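Long-range contacts in CAIP (Helicobacter cinaedi, PDB 5LBH), which is a Dps-like mini-ferritin that binds iron, probably storing it in a twelve-subunit shell, and takes part in atherosclerotic inflammation by promoting macrophage differentiation into foam cells: residues K9-D14 and L104-E109; A15-V20 and K75-K80. All blocks are in the same frame, centred on the assembly; numbering follows the deposited sequence.

Contact 1 of 2, residues K9-D14 and L104-E109; sequences KQIQAD and LKLFTE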
# COMPACT_ATOMS: atom_id res chain seq x y z
N LYS A 9 17.17 8.23 -34.06
CA LYS A 9 16.31 7.30 -34.81
C LYS A 9 17.03 6.00 -35.12
O LYS A 9 16.38 4.96 -35.27
CB LYS A 9 15.75 7.90 -36.11
CG LYS A 9 15.62 9.37 -36.20
CD LYS A 9 14.70 9.73 -37.34
CE LYS A 9 15.00 8.91 -38.57
NZ LYS A 9 13.96 9.11 -39.62
N GLN A 10 18.35 6.04 -35.21
CA GLN A 10 19.09 4.79 -35.32
C GLN A 10 18.89 3.94 -34.06
O GLN A 10 18.58 2.75 -34.13
CB GLN A 10 20.57 5.10 -35.59
CG GLN A 10 21.45 3.86 -35.73
CD GLN A 10 21.14 3.07 -36.98
OE1 GLN A 10 20.99 3.64 -38.06
NE2 GLN A 10 21.02 1.78 -36.84
N ILE A 11 19.02 4.57 -32.88
CA ILE A 11 18.72 3.87 -31.63
C ILE A 11 17.29 3.33 -31.65
O ILE A 11 17.02 2.20 -31.21
CB ILE A 11 18.92 4.83 -30.43
CG1 ILE A 11 20.38 5.33 -30.35
CG2 ILE A 11 18.48 4.16 -29.15
CD1 ILE A 11 20.84 5.70 -29.02
N GLN A 12 16.34 4.12 -32.16
CA GLN A 12 14.96 3.70 -32.24
C GLN A 12 14.81 2.42 -33.06
O GLN A 12 14.19 1.44 -32.62
CB GLN A 12 14.10 4.82 -32.82
CG GLN A 12 12.62 4.55 -32.77
CD GLN A 12 11.81 5.41 -33.72
OE1 GLN A 12 12.35 6.27 -34.41
NE2 GLN A 12 10.50 5.18 -33.76
N ALA A 13 15.40 2.40 -34.26
CA ALA A 13 15.24 1.25 -35.14
C ALA A 13 15.89 -0.00 -34.55
O ALA A 13 15.31 -1.10 -34.61
CB ALA A 13 15.82 1.56 -36.52
N ASP A 14 17.09 0.14 -33.98
CA ASP A 14 17.72 -1.03 -33.39
C ASP A 14 16.99 -1.48 -32.13
O ASP A 14 16.98 -2.69 -31.84
CB ASP A 14 19.19 -0.74 -33.10
CG ASP A 14 20.02 -0.55 -34.37
OD1 ASP A 14 19.93 -1.36 -35.33
OD2 ASP A 14 20.78 0.44 -34.40
N LEU A 104 26.06 0.45 -26.41
CA LEU A 104 26.95 1.33 -25.66
C LEU A 104 27.65 2.33 -26.58
O LEU A 104 27.64 3.54 -26.31
CB LEU A 104 27.96 0.51 -24.86
CG LEU A 104 29.07 1.30 -24.16
CD1 LEU A 104 28.55 2.10 -22.97
CD2 LEU A 104 30.13 0.33 -23.69
N LYS A 105 28.22 1.85 -27.70
CA LYS A 105 28.82 2.77 -28.69
C LYS A 105 27.81 3.81 -29.15
O LYS A 105 28.10 5.01 -29.16
CB LYS A 105 29.35 2.00 -29.90
CG LYS A 105 30.71 1.36 -29.74
CD LYS A 105 31.21 0.88 -31.11
CE LYS A 105 30.40 -0.30 -31.67
NZ LYS A 105 30.86 -1.62 -31.13
N LEU A 106 26.60 3.36 -29.49
CA LEU A 106 25.56 4.25 -30.01
C LEU A 106 25.22 5.36 -29.01
O LEU A 106 25.20 6.55 -29.36
CB LEU A 106 24.33 3.43 -30.34
CG LEU A 106 23.60 3.65 -31.64
CD1 LEU A 106 24.63 3.67 -32.75
CD2 LEU A 106 22.59 2.52 -31.82
N PHE A 107 25.00 5.00 -27.74
CA PHE A 107 24.65 6.01 -26.75
C PHE A 107 25.84 6.89 -26.41
O PHE A 107 25.66 8.09 -26.15
CB PHE A 107 24.12 5.35 -25.48
CG PHE A 107 22.68 4.99 -25.57
CD1 PHE A 107 21.70 5.98 -25.54
CD2 PHE A 107 22.30 3.66 -25.72
CE1 PHE A 107 20.36 5.65 -25.63
CE2 PHE A 107 20.95 3.33 -25.81
CZ PHE A 107 19.99 4.33 -25.76
N THR A 108 27.05 6.33 -26.44
CA THR A 108 28.23 7.16 -26.23
C THR A 108 28.36 8.22 -27.31
O THR A 108 28.58 9.40 -27.01
CB THR A 108 29.48 6.28 -26.19
OG1 THR A 108 29.30 5.25 -25.21
CG2 THR A 108 30.71 7.11 -25.89
N GLU A 109 28.21 7.83 -28.57
CA GLU A 109 28.36 8.82 -29.62
C GLU A 109 27.22 9.84 -29.59
O GLU A 109 27.44 11.02 -29.85
CB GLU A 109 28.49 8.13 -30.97
CG GLU A 109 28.77 9.11 -32.13
CD GLU A 109 30.02 10.00 -31.89
OE1 GLU A 109 30.96 9.55 -31.18
OE2 GLU A 109 30.03 11.15 -32.41
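Ile11 of helix 4-28 fits between Leu106 and Phe107 of helix 89-116, and these three residues make up most of the contact. The CD1 methyl of Ile11 sits over one face of the Phe107 ring, 3.5 Å from its centroid and close to the ring normal, a CH-pi contact displaced a little toward CE1. The other branch reaches the same ring: Ile11 CG2 is 3.7 Å from Phe107 CZ. A chi1 of -61° puts CG2 anti to the backbone N and CG1 beside it; the extended second torsion then carries CD1 over the ring, while CG2 meets only its CZ corner. The two side chains cross at about a right angle. Leu106 lies against the middle of the isoleucine instead, its CG 3.9 Å from Ile11 CG1, the two side chains sliding past each other in opposite directions. Beyond Ile11, Leu106 CD2 ends beside a polar group, 3.8 Å from Asp14 OD2. Gln10 NE2, one helical turn earlier, donates to Asp14 OD2 (2.8 Å, 160°) on its syn side, tilted out of the carboxylate plane. Tyr102 OH also bonds Asp14 OD2, while Asp14 OD1 receives the backbone N-H groups of Lys78 and Ile79; the carboxylate is thus well satisfied although buried. No hydrogen bond joins the two segments themselves. Val55 of helix 34-61 also touches Ile11, and Val130 and Leu133 of helix 120-144 touch Phe107, placing the isoleucine-phenylalanine pair in the interior. The helix segments run antiparallel at 159°, their axes 10.6 Å apart, with Ile11 and Leu106 level. Apolar packing of this kind between the antiparallel first and third long helices belongs to the core of the ferritin-like four-helix bundle.

Contact 2 of 2, residues A15-V20 and K75-K80; sequences ASVFYV and KAAKIK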
# COMPACT_ATOMS: atom_id res chain seq x y z
N ALA A 15 16.39 -0.55 -31.37
CA ALA A 15 15.59 -0.95 -30.21
C ALA A 15 14.41 -1.82 -30.63
O ALA A 15 14.11 -2.82 -29.98
CB ALA A 15 15.09 0.25 -29.41
N SER A 16 13.71 -1.44 -31.71
CA SER A 16 12.54 -2.22 -32.09
C SER A 16 12.94 -3.62 -32.57
O SER A 16 12.21 -4.58 -32.32
CB SER A 16 11.69 -1.50 -33.16
OG SER A 16 12.31 -1.44 -34.42
N VAL A 17 14.09 -3.75 -33.24
CA VAL A 17 14.54 -5.08 -33.65
C VAL A 17 15.00 -5.89 -32.45
O VAL A 17 14.68 -7.07 -32.32
CB VAL A 17 15.63 -4.95 -34.73
CG1 VAL A 17 16.27 -6.31 -35.02
CG2 VAL A 17 15.03 -4.33 -36.00
N PHE A 18 15.75 -5.26 -31.53
CA PHE A 18 16.21 -5.96 -30.33
C PHE A 18 15.02 -6.38 -29.48
O PHE A 18 15.02 -7.47 -28.88
CB PHE A 18 17.14 -5.05 -29.54
CG PHE A 18 17.88 -5.74 -28.44
CD1 PHE A 18 17.70 -5.39 -27.11
CD2 PHE A 18 18.78 -6.76 -28.74
CE1 PHE A 18 18.39 -6.04 -26.10
CE2 PHE A 18 19.47 -7.42 -27.73
CZ PHE A 18 19.28 -7.06 -26.41
N TYR A 19 13.99 -5.53 -29.42
CA TYR A 19 12.78 -5.85 -28.68
C TYR A 19 12.21 -7.20 -29.10
O TYR A 19 11.88 -8.05 -28.26
CB TYR A 19 11.77 -4.72 -28.88
CG TYR A 19 10.42 -4.93 -28.27
CD1 TYR A 19 9.33 -5.25 -29.06
CD2 TYR A 19 10.22 -4.76 -26.89
CE1 TYR A 19 8.09 -5.42 -28.52
CE2 TYR A 19 8.96 -4.94 -26.33
CZ TYR A 19 7.91 -5.27 -27.16
OH TYR A 19 6.65 -5.45 -26.64
N VAL A 20 12.13 -7.44 -30.42
CA VAL A 20 11.57 -8.70 -30.90
C VAL A 20 12.58 -9.84 -30.72
O VAL A 20 12.20 -10.95 -30.34
CB VAL A 20 11.10 -8.57 -32.36
CG1 VAL A 20 10.76 -9.92 -32.93
CG2 VAL A 20 9.86 -7.68 -32.43
N LYS A 75 14.72 -1.44 -42.27
CA LYS A 75 15.78 -1.07 -43.20
C LYS A 75 16.86 -0.22 -42.52
O LYS A 75 18.03 -0.30 -42.90
CB LYS A 75 15.18 -0.41 -44.44
CG LYS A 75 14.61 -1.44 -45.41
CD LYS A 75 13.37 -2.13 -44.90
CE LYS A 75 13.00 -3.38 -45.53
NZ LYS A 75 13.86 -4.49 -45.29
N ALA A 76 16.51 0.52 -41.46
CA ALA A 76 17.52 1.30 -40.74
C ALA A 76 18.30 0.48 -39.72
O ALA A 76 19.44 0.84 -39.39
CB ALA A 76 16.88 2.50 -40.05
N ALA A 77 17.74 -0.61 -39.23
CA ALA A 77 18.35 -1.33 -38.12
C ALA A 77 19.68 -1.92 -38.55
O ALA A 77 19.81 -2.47 -39.65
CB ALA A 77 17.42 -2.43 -37.63
N LYS A 78 20.68 -1.78 -37.70
CA LYS A 78 21.92 -2.52 -37.91
C LYS A 78 21.97 -3.81 -37.11
O LYS A 78 22.72 -4.72 -37.48
CB LYS A 78 23.13 -1.65 -37.56
CG LYS A 78 23.21 -0.45 -38.46
CD LYS A 78 24.60 0.12 -38.52
CE LYS A 78 24.65 1.24 -39.55
NZ LYS A 78 26.07 1.56 -39.94
N ILE A 79 21.19 -3.92 -36.02
CA ILE A 79 21.13 -5.16 -35.28
C ILE A 79 20.44 -6.21 -36.13
O ILE A 79 19.38 -5.95 -36.72
CB ILE A 79 20.44 -4.95 -33.93
CG1 ILE A 79 21.41 -4.26 -32.99
CG2 ILE A 79 19.99 -6.28 -33.31
CD1 ILE A 79 20.90 -4.04 -31.67
N LYS A 80 21.04 -7.40 -36.23
CA LYS A 80 20.52 -8.44 -37.10
C LYS A 80 19.38 -9.18 -36.43
O LYS A 80 19.41 -9.41 -35.22
CB LYS A 80 21.62 -9.44 -37.47
CG LYS A 80 22.88 -8.82 -38.06
CD LYS A 80 22.74 -8.52 -39.53
CE LYS A 80 24.05 -7.95 -40.11
NZ LYS A 80 25.22 -8.86 -39.89
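Val17 of helix 4-28 turns its two methyls to different parts of the chain that leaves the short helix 70-76. With CG1 anti to the backbone N (chi1 172°), CG2 falls beside that nitrogen and meets Ala77, the distance from Val17 CG2 to Ala77 CB being 3.5 Å. CG1 is directed to Ile79, where it finds both backbone and side chain: Val17 CG1 lies 3.6 Å from Ile79 O and 4.1 Å from Ile79 CG2. The valine and isoleucine side chains slide past each other in opposite directions rather than meeting end on. In Ile79, chi1 of -76° sets CG2 anti to the backbone N, while chi2 of -178° stretches the longer branch straight out; Ile79 CD1 comes within 4.4 Å of Phe18 CB, a loose apolar contact that leaves the aromatic ring to other partners. Phe18 carries that ring toward helix 34-61, packing it on Ile44 and edge-to-face against Phe48, and Ile79 also rests on Tyr102 and Phe103 of helix 89-116. Ala77 is the first residue to leave helical geometry, and from there the backbone passes the valine with Ala77 and Ile79 pointing inward and Lys78 and Lys80 pointing away, which keeps both lysines at the surface. Val17 additionally packs on Leu70 of a second subunit, and Tyr19 meets Tyr19 of that subunit with nearly parallel rings, so this helix also faces a dimer interface. A short helix in the long connection between the second and third bundle helices, laid against the first, is a hallmark of Dps-type mini-ferritins.

Overall arrangement
Contact 1 and contact 2 occupy consecutive turns of helix 4-28, their centres 11 Å apart. Along the chain, contact 2 is nested within the loop that contact 1 closes: residues 75-80 lie in the connection between helices 34-61 and 89-116, ahead of residues 104-109. Contact 1 joins two long helices of the bundle, whereas contact 2 holds the crossover connection against its outside. Asp14 and Gln10 tie the two together, reaching from residues 9-14 to the backbone of 76-79. One helix therefore serves the bundle core, the crossover and, through residues 15-20, a neighbouring subunit, consistent with assembly into the twelve-chain shell.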